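Local atomic coordinates of trans-4-hydroxy-L-proline dehydratase (Clostridioides difficile 70-100-2010, PDB entry 6VXC), a protein that uses a glycyl radical to dehydrate trans-4-hydroxy-L-proline to (S)-1-pyrroline-5-carboxylate in the anaerobic breakdown of hydroxyproline. Residues Lys190-Leu195 and Asp229-Leu234; Asp266-His271 and Tyr283-Ile288. All coordinates share one frame; numbering follows the deposited sequence.

Contact 1: residues Lys190-Leu195 and Asp229-Leu234; sequences KGFLDL and DAMVIL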
# COMPACT_ATOMS: atom_id res chain seq x y z
N LYS A 190 1.49 17.53 -20.25
CA LYS A 190 2.34 17.06 -21.34
C LYS A 190 1.87 15.69 -21.77
O LYS A 190 1.40 14.89 -20.96
CB LYS A 190 3.82 16.99 -20.94
CG LYS A 190 4.46 18.34 -20.71
CD LYS A 190 5.92 18.23 -20.28
CE LYS A 190 6.62 19.58 -20.36
NZ LYS A 190 7.94 19.58 -19.71
N GLY A 191 1.99 15.42 -23.08
CA GLY A 191 1.90 14.07 -23.59
C GLY A 191 3.28 13.45 -23.66
O GLY A 191 4.28 14.08 -23.34
N PHE A 192 3.32 12.18 -24.07
CA PHE A 192 4.60 11.50 -24.13
C PHE A 192 5.45 11.92 -25.33
O PHE A 192 6.67 11.74 -25.30
CB PHE A 192 4.38 9.98 -24.10
CG PHE A 192 4.07 9.49 -22.72
CD1 PHE A 192 5.09 9.18 -21.83
CD2 PHE A 192 2.75 9.41 -22.28
CE1 PHE A 192 4.80 8.76 -20.53
CE2 PHE A 192 2.46 8.99 -20.98
CZ PHE A 192 3.48 8.67 -20.10
N LEU A 193 4.83 12.50 -26.37
CA LEU A 193 5.63 13.14 -27.41
C LEU A 193 6.33 14.37 -26.87
O LEU A 193 7.48 14.64 -27.24
CB LEU A 193 4.76 13.51 -28.61
CG LEU A 193 4.21 12.34 -29.39
CD1 LEU A 193 3.22 12.86 -30.42
CD2 LEU A 193 5.34 11.56 -30.06
N ASP A 194 5.66 15.13 -25.99
CA ASP A 194 6.31 16.28 -25.34
C ASP A 194 7.48 15.83 -24.47
O ASP A 194 8.55 16.46 -24.47
CB ASP A 194 5.31 17.04 -24.47
CG ASP A 194 4.20 17.69 -25.25
OD1 ASP A 194 4.46 18.21 -26.36
OD2 ASP A 194 3.06 17.69 -24.73
N LEU A 195 7.26 14.80 -23.65
CA LEU A 195 8.33 14.33 -22.77
C LEU A 195 9.50 13.84 -23.60
O LEU A 195 10.65 14.10 -23.27
CB LEU A 195 7.79 13.24 -21.85
CG LEU A 195 6.72 13.68 -20.83
CD1 LEU A 195 6.01 12.50 -20.16
CD2 LEU A 195 7.35 14.55 -19.76
N ASP A 229 8.02 6.29 -26.78
CA ASP A 229 7.54 5.68 -28.02
C ASP A 229 6.54 4.57 -27.73
O ASP A 229 5.58 4.38 -28.48
CB ASP A 229 8.70 5.12 -28.84
CG ASP A 229 9.60 6.19 -29.41
OD1 ASP A 229 9.12 7.32 -29.64
OD2 ASP A 229 10.79 5.89 -29.65
N ALA A 230 6.80 3.77 -26.69
CA ALA A 230 5.87 2.70 -26.35
C ALA A 230 4.50 3.26 -25.99
O ALA A 230 3.47 2.71 -26.39
CB ALA A 230 6.45 1.85 -25.23
N MET A 231 4.45 4.35 -25.22
CA MET A 231 3.15 4.90 -24.86
C MET A 231 2.42 5.43 -26.09
O MET A 231 1.21 5.25 -26.23
CB MET A 231 3.30 6.00 -23.80
CG MET A 231 3.81 5.49 -22.45
SD MET A 231 2.77 4.22 -21.72
CE MET A 231 1.30 5.14 -21.32
N VAL A 232 3.16 6.03 -27.03
CA VAL A 232 2.54 6.49 -28.27
C VAL A 232 1.91 5.32 -29.01
O VAL A 232 0.78 5.41 -29.51
CB VAL A 232 3.58 7.24 -29.13
CG1 VAL A 232 3.01 7.54 -30.52
CG2 VAL A 232 3.98 8.53 -28.44
N ILE A 233 2.61 4.19 -29.07
CA ILE A 233 2.09 3.00 -29.74
C ILE A 233 0.86 2.47 -29.01
O ILE A 233 -0.08 1.97 -29.64
CB ILE A 233 3.20 1.95 -29.84
CG1 ILE A 233 4.23 2.39 -30.89
CG2 ILE A 233 2.62 0.58 -30.13
CD1 ILE A 233 5.54 1.66 -30.75
N LEU A 234 0.85 2.54 -27.68
CA LEU A 234 -0.32 2.09 -26.93
C LEU A 234 -1.57 2.83 -27.38
O LEU A 234 -2.61 2.22 -27.64
CB LEU A 234 -0.10 2.29 -25.44
CG LEU A 234 -1.28 1.85 -24.59
CD1 LEU A 234 -1.53 0.36 -24.79
CD2 LEU A 234 -1.03 2.19 -23.12

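Contact 2: residues Asp266-His271 and Tyr283-Ile288; sequences DVVPAH and YWFVHI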
# COMPACT_ATOMS: atom_id res chain seq x y z
N ASP A 266 -6.70 8.98 -30.13
CA ASP A 266 -5.94 9.79 -31.07
C ASP A 266 -5.17 10.88 -30.36
O ASP A 266 -4.16 11.37 -30.87
CB ASP A 266 -6.87 10.47 -32.09
CG ASP A 266 -7.41 9.51 -33.13
OD1 ASP A 266 -6.86 8.41 -33.30
OD2 ASP A 266 -8.41 9.88 -33.79
N VAL A 267 -5.64 11.30 -29.18
CA VAL A 267 -4.99 12.38 -28.45
C VAL A 267 -4.02 11.80 -27.43
O VAL A 267 -2.83 12.13 -27.46
CB VAL A 267 -6.02 13.29 -27.77
CG1 VAL A 267 -5.31 14.42 -27.03
CG2 VAL A 267 -7.02 13.84 -28.79
N VAL A 268 -4.52 10.97 -26.53
CA VAL A 268 -3.71 10.45 -25.43
C VAL A 268 -3.37 8.98 -25.65
O VAL A 268 -4.18 8.23 -26.19
CB VAL A 268 -4.43 10.68 -24.08
CG1 VAL A 268 -4.73 12.16 -23.88
CG2 VAL A 268 -5.72 9.82 -23.98
N PRO A 269 -2.19 8.55 -25.19
CA PRO A 269 -1.22 9.32 -24.41
C PRO A 269 -0.17 10.12 -25.18
O PRO A 269 0.68 10.75 -24.55
CB PRO A 269 -0.53 8.25 -23.56
CG PRO A 269 -0.77 6.95 -24.25
CD PRO A 269 -1.81 7.13 -25.32
N ALA A 270 -0.25 10.13 -26.51
CA ALA A 270 0.77 10.81 -27.31
C ALA A 270 0.80 12.30 -27.02
O ALA A 270 1.88 12.90 -26.95
CB ALA A 270 0.53 10.56 -28.80
N HIS A 271 -0.37 12.92 -26.85
CA HIS A 271 -0.49 14.35 -26.61
C HIS A 271 -1.13 14.61 -25.24
O HIS A 271 -1.78 13.74 -24.68
CB HIS A 271 -1.34 15.03 -27.68
CG HIS A 271 -0.89 14.75 -29.08
ND1 HIS A 271 -1.42 13.73 -29.84
CD2 HIS A 271 0.07 15.33 -29.84
CE1 HIS A 271 -0.83 13.72 -31.02
NE2 HIS A 271 0.08 14.67 -31.05
N TYR A 283 -4.64 9.17 -17.62
CA TYR A 283 -4.21 8.57 -16.37
C TYR A 283 -4.26 7.05 -16.46
O TYR A 283 -3.31 6.37 -16.05
CB TYR A 283 -5.06 9.03 -15.17
CG TYR A 283 -4.69 8.11 -14.03
CD1 TYR A 283 -3.50 8.30 -13.32
CD2 TYR A 283 -5.42 6.96 -13.77
CE1 TYR A 283 -3.12 7.42 -12.34
CE2 TYR A 283 -5.02 6.07 -12.80
CZ TYR A 283 -3.87 6.30 -12.10
OH TYR A 283 -3.48 5.43 -11.14
N TRP A 284 -5.35 6.49 -16.99
CA TRP A 284 -5.50 5.04 -16.96
C TRP A 284 -4.48 4.34 -17.85
O TRP A 284 -4.00 3.25 -17.51
CB TRP A 284 -6.93 4.61 -17.35
CG TRP A 284 -7.08 3.15 -17.08
CD1 TRP A 284 -7.27 2.16 -18.00
CD2 TRP A 284 -6.96 2.49 -15.80
NE1 TRP A 284 -7.31 0.94 -17.37
CE2 TRP A 284 -7.13 1.11 -16.03
CE3 TRP A 284 -6.76 2.95 -14.50
CZ2 TRP A 284 -7.08 0.18 -15.00
CZ3 TRP A 284 -6.72 2.02 -13.46
CH2 TRP A 284 -6.87 0.65 -13.73
N PHE A 285 -4.15 4.93 -19.01
CA PHE A 285 -3.09 4.37 -19.85
C PHE A 285 -1.76 4.36 -19.12
O PHE A 285 -1.01 3.37 -19.16
CB PHE A 285 -2.97 5.16 -21.16
CG PHE A 285 -3.94 4.74 -22.24
CD1 PHE A 285 -4.40 3.43 -22.31
CD2 PHE A 285 -4.37 5.66 -23.20
CE1 PHE A 285 -5.29 3.04 -23.32
CE2 PHE A 285 -5.26 5.27 -24.21
CZ PHE A 285 -5.72 3.96 -24.28
N VAL A 286 -1.42 5.47 -18.46
CA VAL A 286 -0.21 5.53 -17.66
C VAL A 286 -0.25 4.47 -16.56
O VAL A 286 0.75 3.80 -16.29
CB VAL A 286 -0.01 6.94 -17.07
CG1 VAL A 286 1.16 6.96 -16.10
CG2 VAL A 286 0.16 7.99 -18.16
N HIS A 287 -1.40 4.29 -15.92
CA HIS A 287 -1.55 3.26 -14.90
C HIS A 287 -1.27 1.87 -15.47
O HIS A 287 -0.45 1.12 -14.93
CB HIS A 287 -2.97 3.33 -14.32
CG HIS A 287 -3.25 2.36 -13.22
ND1 HIS A 287 -3.48 2.74 -11.92
CD2 HIS A 287 -3.39 1.01 -13.24
CE1 HIS A 287 -3.71 1.68 -11.18
NE2 HIS A 287 -3.68 0.61 -11.95
N ILE A 288 -1.90 1.52 -16.59
CA ILE A 288 -1.63 0.24 -17.25
C ILE A 288 -0.15 0.12 -17.56
O ILE A 288 0.45 -0.95 -17.42
CB ILE A 288 -2.48 0.09 -18.52
CG1 ILE A 288 -3.97 0.02 -18.16
CG2 ILE A 288 -2.07 -1.14 -19.32
CD1 ILE A 288 -4.29 -1.17 -17.30

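Contact 1: residues Lys190-Leu195 and Asp229-Leu234
Met231 lays the first part of its side chain over one face of the Phe192 ring. Its CB sits above the root of the ring, 3.7 Å from Phe192 CG. One carbon further on, Met231 CG reaches the middle of the face: it stands 3.7 Å from the ring centroid and only 3° off the normal, a CH-pi contact almost equidistant from all six ring carbons. The chain then bends at chi2 (-58°) and again at chi3 (-68°). The first bend keeps SD above the same face but lifts it to 5.0 Å from the centroid of Phe192, so the Met-aromatic approach of the sulfur is the looser part of this contact; the second swings CE out past the CD2-CE2 side of the ring, 4.0 Å from Phe192 CE2. The pair joins the first turn of helix 192-205 to the middle of helix 214-248, two helices that follow one another in the chain of this PFL-like glycyl radical enzyme. Gly191 is the N-cap of the first, and its backbone N is bonded at 3.0 Å to OD2 of Asp194, on the anti side of the carboxylate. Leu543 of helix 542-546 touches both Phe192 and Met231. Beside the aromatic pair, in a more exposed place, Leu193 crosses Val232 at about a right angle, its CD2 3.7 Å from CG2 of Val232. Along the same interface, Asp229 OD1 forms a salt bridge with Lys196, one turn further along the first helix.

Contact 2: residues Asp266-His271 and Tyr283-Ile288
Pro269 sets its CD and CG against CD2 of the Phe285 ring, and the two side chains cross at about a right angle. The closest approach is 3.6 Å, from Pro269 CD to Phe285 CD2, and it is oblique to the ring; Pro269 CG follows at 4.0 Å from the same carbon. Phe285 carries its CG anti to its own carbonyl carbon (chi1 -84°), which lays the CD2-CE2 side of the ring against the proline. The cis peptide bond before Pro269 puts Val268 O on the same side as Pro269 CD, and both meet the ring: the O lies at its edge, near the plane, 3.7 Å from Phe285 CE2. The Val268 side chain packs more loosely, with CG2 4.4 Å from Phe285 CD2. All three touching residues are buried. The other side of the turn faces outward: Asp266 and His271 are exposed, and Val267 O receives both the backbone N of His271 (2.7 Å) and, through a more bent bond, its ND1 (3.2 Å, N-H...O angle 136°), which comes in the carbonyl plane on a lone pair. These two bonds close the turn from Val267 to His271. The cis-proline turn thus fits between three helices: Pro269 touches Phe192 of helix 192-205 and Met231 of helix 214-248, while Phe285, reaching out from helix 276-293, also packs against Leu234 of helix 214-248.

Contacts 1 and 2 have centres about 8 Å apart and form one continuous packing unit, though they come in series along the chain. The turn of contact 2 meets the start of helix 192-205 through two probable backbone hydrogen bonds, Phe192 N to Pro269 O and Leu193 N to Ala270 O, each 3.0 Å. Pro269 CG lies 3.3 Å from the backbone O of Met231. Met231 CE of contact 1 comes within 3.6 Å of Phe285 O of contact 2. Their centres lie about 28 and 24 Å from the centre of the chain, and both lie away from Gly785, which carries the radical in the active enzyme, and from Cys454 and Glu456, the probable radical cysteine and proton acceptor.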